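Local coordinates for DR2417 (Deinococcus radiodurans, PDB 4XWW), which probably trims and degrades RNA as a 5'-3' exonuclease, and possibly as an endonuclease, of the metallo-beta-lactamase superfamily, at residues 194-199 against 391-396; 202-207 against 395-400; 243-248 against 311-316. All coordinates share one frame; numbering follows the deposited sequence.

Overall arrangement
Read from the N terminus, the chain passes through helix 192-201 and then strand 205-209, whose partners lie nearly 200 residues further on. Between these elements and their partners runs the beta-CASP domain, where interaction 3, nested inside the loops of both other contacts, closes a shorter loop by bringing 243-248 against 311-316 beside the RNA. When the chain returns, helix 384-394 closes interaction 1 and strand 398-402 closes interaction 2. These two end on one stretch, share Arg395 and Pro396 and touch each other, their centres about 9 Å apart. The centre of interaction 3 lies about 35 and 36 Å from theirs, respectively. Together they illustrate how a metallo-beta-lactamase fold is completed around an inserted domain.

Interaction 1. Residues 194-199 against 391-396; sequences RVEQAG and LNLTRP
Gly199 and Thr394 bring two helices into unusually intimate contact, their CA atoms 3.8 Å apart, because the glycine has no side chain to hold the backbones away from each other. The glycine makes two C-H...O contacts with the end of helix 384-394. Gly199 CA lies 3.4 Å from Leu393 O in a nearly straight contact, with 164° at the hydrogen; that to Thr394 O is more bent. A water bridges the seam, donating to Glu196 O and Leu393 O, each at 2.7 Å, and so links carbonyl groups of both helices.

Glu196 illustrates how even a charged residue can contribute an apolar flank. Its CB lies 3.8 Å from Leu393 CD2, and CG and CD follow at much the same range, the chain being extended beyond CG. The carboxylate oxygens OE1 and OE2 stay only slightly farther from that methyl, so one branch of Leu393 is lined by the glutamate from root to tip. With CG anti to the backbone N (chi1 176°), Glu196 runs out beside its helix and keeps its acid group at the more exposed border. On the buried border, Val195 CG1 meets Thr394 CG2 at 3.5 Å; the valine side chain crosses that of Leu393 at about a right angle, with Leu393 CB 4.1 Å from Val195 CG1. The Thr394 hydroxyl turns back to Ile390 O within its own helix. Beyond it Arg395 takes positive phi, ending the helix, and its guanidinium lays one face over Gly199 O, with NH2 3.6 Å from that oxygen.

Two helices packed side by side over a sheet, each leading into a neighbouring strand of it, form part of an outer helical layer of the alpha-beta-beta-alpha sandwich of metallo-beta-lactamases.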
loop_
_atom_site.group_PDB
_atom_site.type_symbol
_atom_site.label_atom_id
_atom_site.label_comp_id
_atom_site.label_asym_id
_atom_site.label_seq_id
_atom_site.Cartn_x
_atom_site.Cartn_y
_atom_site.Cartn_z
ATOM N N ARG A 194 3.296 38.394 -11.526
ATOM C CA ARG A 194 4.569 38.587 -10.833
ATOM C C ARG A 194 5.597 37.591 -11.325
ATOM O O ARG A 194 6.771 37.915 -11.472
ATOM C CB ARG A 194 4.414 38.451 -9.317
ATOM C CG ARG A 194 5.730 38.622 -8.578
ATOM C CD ARG A 194 6.197 40.096 -8.723
ATOM N NE ARG A 194 7.520 40.428 -8.171
ATOM C CZ ARG A 194 8.672 40.307 -8.833
ATOM N NH1 ARG A 194 8.694 39.796 -10.074
ATOM N NH2 ARG A 194 9.806 40.684 -8.257
ATOM N N VAL A 195 5.146 36.357 -11.560
ATOM C CA VAL A 195 6.030 35.303 -12.035
ATOM C C VAL A 195 6.548 35.644 -13.438
ATOM O O VAL A 195 7.740 35.502 -13.724
ATOM C CB VAL A 195 5.307 33.931 -12.025
ATOM C CG1 VAL A 195 6.122 32.873 -12.760
ATOM C CG2 VAL A 195 5.001 33.487 -10.568
ATOM N N GLU A 196 5.651 36.104 -14.306
ATOM C CA GLU A 196 6.052 36.504 -15.652
ATOM C C GLU A 196 7.056 37.668 -15.610
ATOM O O GLU A 196 8.028 37.699 -16.373
ATOM C CB GLU A 196 4.830 36.890 -16.482
ATOM C CG GLU A 196 5.201 37.402 -17.868
ATOM C CD GLU A 196 4.040 37.375 -18.836
ATOM O OE1 GLU A 196 2.882 37.510 -18.382
ATOM O OE2 GLU A 196 4.290 37.214 -20.051
ATOM N N GLN A 197 6.817 38.630 -14.715
ATOM C CA GLN A 197 7.747 39.741 -14.530
ATOM C C GLN A 197 9.109 39.216 -14.092
ATOM O O GLN A 197 10.129 39.705 -14.546
ATOM C CB GLN A 197 7.219 40.747 -13.497
ATOM C CG GLN A 197 8.111 41.975 -13.284
ATOM C CD GLN A 197 8.260 42.830 -14.539
ATOM O OE1 GLN A 197 7.292 43.070 -15.263
ATOM N NE2 GLN A 197 9.472 43.255 -14.816
ATOM N N ALA A 198 9.113 38.203 -13.224
ATOM C CA ALA A 198 10.367 37.653 -12.723
ATOM C C ALA A 198 11.158 37.057 -13.882
ATOM O O ALA A 198 12.367 37.229 -13.969
ATOM C CB ALA A 198 10.110 36.590 -11.623
ATOM N N GLY A 199 10.458 36.382 -14.788
ATOM C CA GLY A 199 11.076 35.870 -16.003
ATOM C C GLY A 199 11.724 36.968 -16.854
ATOM O O GLY A 199 12.801 36.771 -17.417
ATOM N N LEU A 391 7.592 27.095 -16.023
ATOM C CA LEU A 391 8.863 27.017 -16.744
ATOM C C LEU A 391 8.896 27.988 -17.924
ATOM O O LEU A 391 9.917 28.620 -18.163
ATOM C CB LEU A 391 9.121 25.571 -17.219
ATOM C CG LEU A 391 9.653 24.621 -16.137
ATOM C CD1 LEU A 391 9.212 23.192 -16.372
ATOM C CD2 LEU A 391 11.179 24.693 -16.081
ATOM N N ASN A 392 7.784 28.141 -18.638
ATOM C CA ASN A 392 7.747 29.050 -19.790
ATOM C C ASN A 392 7.750 30.522 -19.382
ATOM O O ASN A 392 8.324 31.362 -20.072
ATOM C CB ASN A 392 6.515 28.773 -20.670
ATOM C CG ASN A 392 6.644 27.494 -21.505
ATOM O OD1 ASN A 392 7.745 27.071 -21.866
ATOM N ND2 ASN A 392 5.507 26.880 -21.813
ATOM N N LEU A 393 7.096 30.829 -18.269
ATOM C CA LEU A 393 7.011 32.205 -17.792
ATOM C C LEU A 393 8.328 32.683 -17.169
ATOM O O LEU A 393 8.710 33.842 -17.323
ATOM C CB LEU A 393 5.875 32.330 -16.774
ATOM C CG LEU A 393 4.453 32.361 -17.323
ATOM C CD1 LEU A 393 3.470 32.416 -16.170
ATOM C CD2 LEU A 393 4.260 33.605 -18.233
ATOM N N THR A 394 9.007 31.789 -16.452
ATOM C CA THR A 394 10.228 32.166 -15.736
ATOM C C THR A 394 11.485 32.076 -16.595
ATOM O O THR A 394 12.467 32.796 -16.330
ATOM C CB THR A 394 10.435 31.327 -14.474
ATOM O OG1 THR A 394 10.343 29.940 -14.804
ATOM C CG2 THR A 394 9.385 31.677 -13.434
ATOM N N ARG A 395 11.470 31.215 -17.610
ATOM C CA ARG A 395 12.622 31.091 -18.513
ATOM C C ARG A 395 13.949 30.995 -17.752
ATOM O O ARG A 395 14.868 31.779 -18.001
ATOM C CB ARG A 395 12.676 32.284 -19.482
ATOM C CG ARG A 395 11.732 32.155 -20.667
ATOM C CD ARG A 395 10.953 33.446 -20.922
ATOM N NE ARG A 395 11.813 34.612 -21.096
ATOM C CZ ARG A 395 11.432 35.859 -20.832
ATOM N NH1 ARG A 395 10.211 36.090 -20.373
ATOM N NH2 ARG A 395 12.269 36.876 -21.019
ATOM N N PRO A 396 14.053 30.051 -16.804
ATOM C CA PRO A 396 15.191 30.070 -15.880
ATOM C C PRO A 396 16.478 29.572 -16.528
ATOM O O PRO A 396 16.455 28.713 -17.415
ATOM C CB PRO A 396 14.744 29.115 -14.773
ATOM C CG PRO A 396 13.965 28.092 -15.518
ATOM C CD PRO A 396 13.204 28.863 -16.582
HETATM O O HOH W 1 8.427 36.176 -18.562
HETATM O O HOH W 2 14.494 34.763 -16.891
#

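Interaction 2. Residues 202-207 against 395-400; sequences GVLLLI and RPKFFL
Two neighbouring parallel strands of a mixed sheet in the metallo-beta-lactamase sandwich meet here, Leu205 to Ile207 pairing with Phe398 to Leu400. The pairing is prepared just upstream, where Lys397 N bonds to Val203 O at 3.2 Å and Phe398 N to Leu204 O at 2.8 Å. Within the strands, Leu206 bonds through both N and O: its N donates to Phe398 O, while its O receives Leu400 N in a bond of 2.8 Å that is almost perfectly straight (179°) and nearly along the C=O axis.

Side chains alternate between two faces. Leu205, Ile207, Phe398 and Leu400 share one, where Leu205 CD1 sits 4.0 Å from Phe398 CB and also meets Leu400 CG. Leu437 of the second sheet touches Leu205 and Phe398, so this face belongs to the sandwich interior. Leu204 CD1 lies 3.8 Å from Phe398 CD2, the side chains running alongside. Lys397 CG covers the centre of one ring face, and Phe442 stacks with the ring; the lysine NZ is hydrogen-bonded to Pro439 O and forms a salt bridge with Asp440.

The other face carries Leu206 and Phe399, both also touching Leu391 of helix 384-394. Leu206 CB presses on Pro396 CB at 3.6 Å. Both strands continue toward the catalytic centre, one to Asp209, the predicted proton donor, the other to the zinc ligand His403. A first torsion near 180° (chi1 178°) turns the Phe399 ring alongside Leu206, bringing CD1 to 3.3 Å from Leu206 O, which lies at the ring edge, near its plane.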
loop_
_atom_site.group_PDB
_atom_site.type_symbol
_atom_site.label_atom_id
_atom_site.label_comp_id
_atom_site.label_asym_id
_atom_site.label_seq_id
_atom_site.Cartn_x
_atom_site.Cartn_y
_atom_site.Cartn_z
ATOM N N GLY A 202 14.773 38.354 -15.077
ATOM C CA GLY A 202 15.780 37.311 -15.115
ATOM C C GLY A 202 15.651 36.406 -13.898
ATOM O O GLY A 202 15.777 36.869 -12.771
ATOM N N VAL A 203 15.354 35.127 -14.117
ATOM C CA VAL A 203 15.400 34.133 -13.047
ATOM C C VAL A 203 16.663 33.279 -13.245
ATOM O O VAL A 203 16.794 32.586 -14.255
ATOM C CB VAL A 203 14.137 33.233 -13.045
ATOM C CG1 VAL A 203 14.268 32.074 -12.028
ATOM C CG2 VAL A 203 12.878 34.067 -12.770
ATOM N N LEU A 204 17.614 33.360 -12.313
ATOM C CA LEU A 204 18.810 32.511 -12.390
ATOM C C LEU A 204 18.499 31.040 -12.107
ATOM O O LEU A 204 18.956 30.129 -12.821
ATOM C CB LEU A 204 19.874 33.011 -11.409
ATOM C CG LEU A 204 21.182 32.210 -11.381
ATOM C CD1 LEU A 204 21.882 32.284 -12.732
ATOM C CD2 LEU A 204 22.091 32.754 -10.305
ATOM N N LEU A 205 17.735 30.807 -11.049
ATOM C CA LEU A 205 17.396 29.450 -10.644
ATOM C C LEU A 205 15.913 29.340 -10.350
ATOM O O LEU A 205 15.361 30.134 -9.590
ATOM C CB LEU A 205 18.197 29.035 -9.408
ATOM C CG LEU A 205 17.790 27.706 -8.770
ATOM C CD1 LEU A 205 18.104 26.560 -9.715
ATOM C CD2 LEU A 205 18.529 27.549 -7.457
ATOM N N LEU A 206 15.275 28.345 -10.959
ATOM C CA LEU A 206 13.906 27.992 -10.599
ATOM C C LEU A 206 13.879 26.717 -9.738
ATOM O O LEU A 206 14.534 25.710 -10.064
ATOM C CB LEU A 206 13.057 27.785 -11.852
ATOM C CG LEU A 206 11.666 27.174 -11.606
ATOM C CD1 LEU A 206 10.747 28.200 -10.905
ATOM C CD2 LEU A 206 11.046 26.711 -12.920
ATOM N N ILE A 207 13.148 26.783 -8.629
ATOM C CA ILE A 207 12.857 25.601 -7.813
ATOM C C ILE A 207 11.351 25.359 -7.879
ATOM O O ILE A 207 10.556 26.222 -7.479
ATOM C CB ILE A 207 13.338 25.807 -6.345
ATOM C CG1 ILE A 207 14.823 26.196 -6.295
ATOM C CG2 ILE A 207 13.078 24.549 -5.492
ATOM C CD1 ILE A 207 15.283 26.525 -4.885
ATOM N N ARG A 395 11.470 31.215 -17.610
ATOM C CA ARG A 395 12.622 31.091 -18.513
ATOM C C ARG A 395 13.949 30.995 -17.752
ATOM O O ARG A 395 14.868 31.779 -18.001
ATOM C CB ARG A 395 12.676 32.284 -19.482
ATOM C CG ARG A 395 11.732 32.155 -20.667
ATOM C CD ARG A 395 10.953 33.446 -20.922
ATOM N NE ARG A 395 11.813 34.612 -21.096
ATOM C CZ ARG A 395 11.432 35.859 -20.832
ATOM N NH1 ARG A 395 10.211 36.090 -20.373
ATOM N NH2 ARG A 395 12.269 36.876 -21.019
ATOM N N PRO A 396 14.053 30.051 -16.804
ATOM C CA PRO A 396 15.191 30.070 -15.880
ATOM C C PRO A 396 16.478 29.572 -16.528
ATOM O O PRO A 396 16.455 28.713 -17.415
ATOM C CB PRO A 396 14.744 29.115 -14.773
ATOM C CG PRO A 396 13.965 28.092 -15.518
ATOM C CD PRO A 396 13.204 28.863 -16.582
ATOM N N LYS A 397 17.605 30.090 -16.074
ATOM C CA LYS A 397 18.877 29.587 -16.562
ATOM C C LYS A 397 19.124 28.199 -15.988
ATOM O O LYS A 397 19.551 27.297 -16.703
ATOM C CB LYS A 397 20.021 30.528 -16.204
ATOM C CG LYS A 397 21.372 30.101 -16.783
ATOM C CD LYS A 397 22.398 31.256 -16.703
ATOM C CE LYS A 397 23.700 30.888 -17.436
ATOM N NZ LYS A 397 24.789 31.888 -17.249
ATOM N N PHE A 398 18.831 28.023 -14.702
ATOM C CA PHE A 398 19.101 26.752 -14.037
ATOM C C PHE A 398 17.842 26.233 -13.350
ATOM O O PHE A 398 16.961 27.017 -13.007
ATOM C CB PHE A 398 20.247 26.931 -13.049
ATOM C CG PHE A 398 21.545 27.343 -13.712
ATOM C CD1 PHE A 398 22.079 26.565 -14.721
ATOM C CD2 PHE A 398 22.218 28.498 -13.328
ATOM C CE1 PHE A 398 23.273 26.928 -15.339
ATOM C CE2 PHE A 398 23.412 28.877 -13.945
ATOM C CZ PHE A 398 23.941 28.084 -14.954
ATOM N N PHE A 399 17.731 24.921 -13.164
ATOM C CA PHE A 399 16.478 24.363 -12.687
ATOM C C PHE A 399 16.711 23.232 -11.680
ATOM O O PHE A 399 17.489 22.303 -11.941
ATOM C CB PHE A 399 15.660 23.898 -13.902
ATOM C CG PHE A 399 14.346 23.238 -13.571
ATOM C CD1 PHE A 399 13.530 23.718 -12.561
ATOM C CD2 PHE A 399 13.917 22.158 -14.322
ATOM C CE1 PHE A 399 12.309 23.093 -12.284
ATOM C CE2 PHE A 399 12.709 21.537 -14.065
ATOM C CZ PHE A 399 11.904 21.998 -13.039
ATOM N N LEU A 400 16.038 23.338 -10.528
ATOM C CA LEU A 400 16.045 22.315 -9.486
ATOM C C LEU A 400 14.641 21.793 -9.235
ATOM O O LEU A 400 13.902 22.355 -8.429
ATOM C CB LEU A 400 16.591 22.857 -8.160
ATOM C CG LEU A 400 18.086 22.944 -7.888
ATOM C CD1 LEU A 400 18.297 23.493 -6.477
ATOM C CD2 LEU A 400 18.727 21.574 -8.018
#

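Interaction 3. Residues 243-248 against 311-316; sequences TTFASQ and TGSQGQ. With nucleotides of chain C.
Thr243 and Ser313 meet where two loops leave adjacent parallel strands of the beta-CASP domain, a usual place for a binding site in an alpha/beta fold. The threonine hydroxyl faces the turn from Gly312 to Gly315 but is hydrogen-bonded to Cys310 O; Ser313 N, though 3.1 Å from Thr243 OG1, is poorly angled for a bond. Ser313 CB instead packs against the Thr244 backbone.

Phe245 holds CG opposite its carbonyl carbon, beside the backbone N (chi1 -45°), which returns the ring to the opposing loop, with CD1 3.5 Å from Ser313 OG and CE1 3.7 Å from Gln314 NE2. Ring and amide planes are 30° apart. The amide is fixed at both ends, OE1 by Ile347 N and Asn350 ND2, and NE2 by Asn345 O, which sets its tilt against the ring. Phe245 also packs on a sugar of the bound RNA.

A water bridges the loops, donating to Thr244 O at 2.7 Å and accepting from Gly312 N, and each loop holds a different phosphate. Ala246 N donates to U5 OP2 of chain C at 3.0 Å. Thr311 OG1, which also meets Val320 N, donates to U6 OP1 of chain C at 2.6 Å.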
loop_
_atom_site.group_PDB
_atom_site.type_symbol
_atom_site.label_atom_id
_atom_site.label_comp_id
_atom_site.label_asym_id
_atom_site.label_seq_id
_atom_site.Cartn_x
_atom_site.Cartn_y
_atom_site.Cartn_z
ATOM N N THR A 243 -15.778 13.386 4.103
ATOM C CA THR A 243 -14.434 13.528 4.668
ATOM C C THR A 243 -13.502 14.096 3.638
ATOM O O THR A 243 -13.649 13.866 2.439
ATOM C CB THR A 243 -13.875 12.174 5.189
ATOM O OG1 THR A 243 -12.627 12.388 5.862
ATOM C CG2 THR A 243 -13.648 11.185 4.035
ATOM N N THR A 244 -12.557 14.913 4.112
ATOM C CA THR A 244 -11.525 15.482 3.282
ATOM C C THR A 244 -10.401 15.825 4.269
ATOM O O THR A 244 -10.549 15.562 5.463
ATOM C CB THR A 244 -12.051 16.715 2.519
ATOM O OG1 THR A 244 -11.109 17.135 1.535
ATOM C CG2 THR A 244 -12.357 17.846 3.489
ATOM N N PHE A 245 -9.279 16.374 3.809
ATOM C CA PHE A 245 -8.253 16.834 4.752
ATOM C C PHE A 245 -8.829 17.964 5.598
ATOM O O PHE A 245 -9.483 18.840 5.053
ATOM C CB PHE A 245 -6.995 17.325 4.010
ATOM C CG PHE A 245 -6.539 16.411 2.907
ATOM C CD1 PHE A 245 -6.111 15.128 3.186
ATOM C CD2 PHE A 245 -6.533 16.843 1.587
ATOM C CE1 PHE A 245 -5.691 14.285 2.170
ATOM C CE2 PHE A 245 -6.111 16.007 0.564
ATOM C CZ PHE A 245 -5.691 14.729 0.856
ATOM N N ALA A 246 -8.587 17.986 6.912
ATOM C CA ALA A 246 -9.154 19.056 7.754
ATOM C C ALA A 246 -8.623 20.437 7.368
ATOM O O ALA A 246 -9.259 21.449 7.626
ATOM C CB ALA A 246 -8.879 18.796 9.230
ATOM N N SER A 247 -7.468 20.454 6.722
ATOM C CA SER A 247 -6.849 21.707 6.313
ATOM C C SER A 247 -7.260 22.180 4.916
ATOM O O SER A 247 -6.759 23.203 4.430
ATOM C CB SER A 247 -5.331 21.574 6.377
ATOM O OG SER A 247 -4.838 20.721 5.359
ATOM N N GLN A 248 -8.161 21.445 4.252
ATOM C CA GLN A 248 -8.583 21.853 2.917
ATOM C C GLN A 248 -9.649 22.912 3.083
ATOM O O GLN A 248 -10.837 22.668 2.866
ATOM C CB GLN A 248 -9.119 20.683 2.081
ATOM C CG GLN A 248 -8.449 20.554 0.699
ATOM C CD GLN A 248 -8.607 21.775 -0.233
ATOM O OE1 GLN A 248 -9.101 22.848 0.152
ATOM N NE2 GLN A 248 -8.163 21.606 -1.473
ATOM N N THR A 311 -13.205 13.979 9.986
ATOM C CA THR A 311 -11.828 13.540 9.853
ATOM C C THR A 311 -11.761 12.095 9.373
ATOM O O THR A 311 -12.713 11.343 9.549
ATOM C CB THR A 311 -11.114 13.637 11.189
ATOM O OG1 THR A 311 -11.882 12.952 12.184
ATOM C CG2 THR A 311 -10.953 15.109 11.617
ATOM N N GLY A 312 -10.622 11.713 8.809
ATOM C CA GLY A 312 -10.392 10.328 8.465
ATOM C C GLY A 312 -10.224 10.005 7.001
ATOM O O GLY A 312 -10.340 8.844 6.634
ATOM N N SER A 313 -9.900 11.003 6.183
ATOM C CA SER A 313 -9.897 10.832 4.728
ATOM C C SER A 313 -8.846 9.830 4.247
ATOM O O SER A 313 -8.954 9.283 3.149
ATOM C CB SER A 313 -9.681 12.180 4.039
ATOM O OG SER A 313 -8.330 12.581 4.131
ATOM N N GLN A 314 -7.845 9.568 5.080
ATOM C CA GLN A 314 -6.782 8.639 4.708
ATOM C C GLN A 314 -6.927 7.284 5.390
ATOM O O GLN A 314 -5.972 6.517 5.476
ATOM C CB GLN A 314 -5.411 9.247 5.032
ATOM C CG GLN A 314 -5.013 10.381 4.086
ATOM C CD GLN A 314 -5.082 9.963 2.624
ATOM O OE1 GLN A 314 -4.372 9.053 2.190
ATOM N NE2 GLN A 314 -5.946 10.628 1.857
ATOM N N GLY A 315 -8.121 6.987 5.883
ATOM C CA GLY A 315 -8.391 5.656 6.412
ATOM C C GLY A 315 -7.966 5.394 7.842
ATOM O O GLY A 315 -7.954 4.240 8.278
ATOM N N GLN A 316 -7.625 6.455 8.574
ATOM C CA GLN A 316 -7.219 6.325 9.972
ATOM C C GLN A 316 -8.341 5.662 10.777
ATOM O O GLN A 316 -9.433 6.213 10.888
ATOM C CB GLN A 316 -6.873 7.697 10.568
ATOM C CG GLN A 316 -5.790 8.484 9.814
ATOM C CD GLN A 316 -6.358 9.470 8.804
ATOM O OE1 GLN A 316 -7.361 9.196 8.142
ATOM N NE2 GLN A 316 -5.718 10.636 8.689
ATOM P P U C 5 -6.133 15.345 8.987
ATOM O OP1 U C 5 -6.066 14.394 7.856
ATOM O OP2 U C 5 -7.238 16.323 9.054
ATOM O "O5'" U C 5 -6.140 14.510 10.340
ATOM C "C5'" U C 5 -7.242 13.639 10.631
ATOM C "C4'" U C 5 -6.793 12.468 11.469
ATOM O "O4'" U C 5 -5.345 12.348 11.443
ATOM C "C3'" U C 5 -7.108 12.561 12.951
ATOM O "O3'" U C 5 -8.469 12.268 13.233
ATOM C "C2'" U C 5 -6.135 11.544 13.526
ATOM O "O2'" U C 5 -6.548 10.211 13.323
ATOM C "C1'" U C 5 -4.890 11.834 12.687
ATOM N N1 U C 5 -4.015 12.830 13.319
ATOM C C2 U C 5 -3.140 12.381 14.290
ATOM O O2 U C 5 -3.058 11.210 14.613
ATOM N N3 U C 5 -2.360 13.356 14.856
ATOM C C4 U C 5 -2.367 14.704 14.572
ATOM O O4 U C 5 -1.598 15.455 15.174
ATOM C C5 U C 5 -3.307 15.093 13.565
ATOM C C6 U C 5 -4.085 14.166 12.993
ATOM P P U C 6 -9.198 13.018 14.432
ATOM O OP1 U C 6 -10.629 12.615 14.437
ATOM O OP2 U C 6 -8.810 14.457 14.398
ATOM O "O5'" U C 6 -8.497 12.401 15.728
ATOM C "C5'" U C 6 -8.462 11.003 15.962
ATOM C "C4'" U C 6 -7.543 10.670 17.111
ATOM O "O4'" U C 6 -6.183 11.054 16.776
ATOM C "C3'" U C 6 -7.827 11.413 18.406
ATOM O "O3'" U C 6 -8.875 10.835 19.161
ATOM C "C2'" U C 6 -6.474 11.399 19.105
ATOM O "O2'" U C 6 -6.222 10.129 19.687
ATOM C "C1'" U C 6 -5.531 11.575 17.917
ATOM N N1 U C 6 -5.205 13.004 17.679
ATOM C C2 U C 6 -4.137 13.539 18.377
ATOM O O2 U C 6 -3.467 12.886 19.158
ATOM N N3 U C 6 -3.879 14.867 18.125
ATOM C C4 U C 6 -4.566 15.704 17.268
ATOM O O4 U C 6 -4.211 16.880 17.150
ATOM C C5 U C 6 -5.658 15.080 16.585
ATOM C C6 U C 6 -5.929 13.790 16.812
ATOM P P U C 4 -2.027 18.802 6.600
ATOM O OP1 U C 4 -3.168 19.714 6.367
ATOM O OP2 U C 4 -0.642 19.322 6.536
ATOM O "O5'" U C 4 -2.288 18.124 8.018
ATOM C "C5'" U C 4 -1.596 16.933 8.417
ATOM C "C4'" U C 4 -2.479 15.724 8.231
ATOM O "O4'" U C 4 -1.642 14.535 8.213
ATOM C "C3'" U C 4 -3.518 15.481 9.325
ATOM O "O3'" U C 4 -4.749 16.148 9.044
ATOM C "C2'" U C 4 -3.573 13.959 9.385
ATOM O "O2'" U C 4 -4.292 13.361 8.328
ATOM C "C1'" U C 4 -2.102 13.615 9.182
ATOM N N1 U C 4 -1.291 13.786 10.395
ATOM C C2 U C 4 -0.953 12.651 11.105
ATOM O O2 U C 4 -1.294 11.531 10.766
ATOM N N3 U C 4 -0.196 12.878 12.227
ATOM C C4 U C 4 0.247 14.092 12.704
ATOM O O4 U C 4 0.922 14.130 13.733
ATOM C C5 U C 4 -0.146 15.219 11.914
ATOM C C6 U C 4 -0.883 15.031 10.814
HETATM O O HOH W 3 -9.328 14.163 7.393
#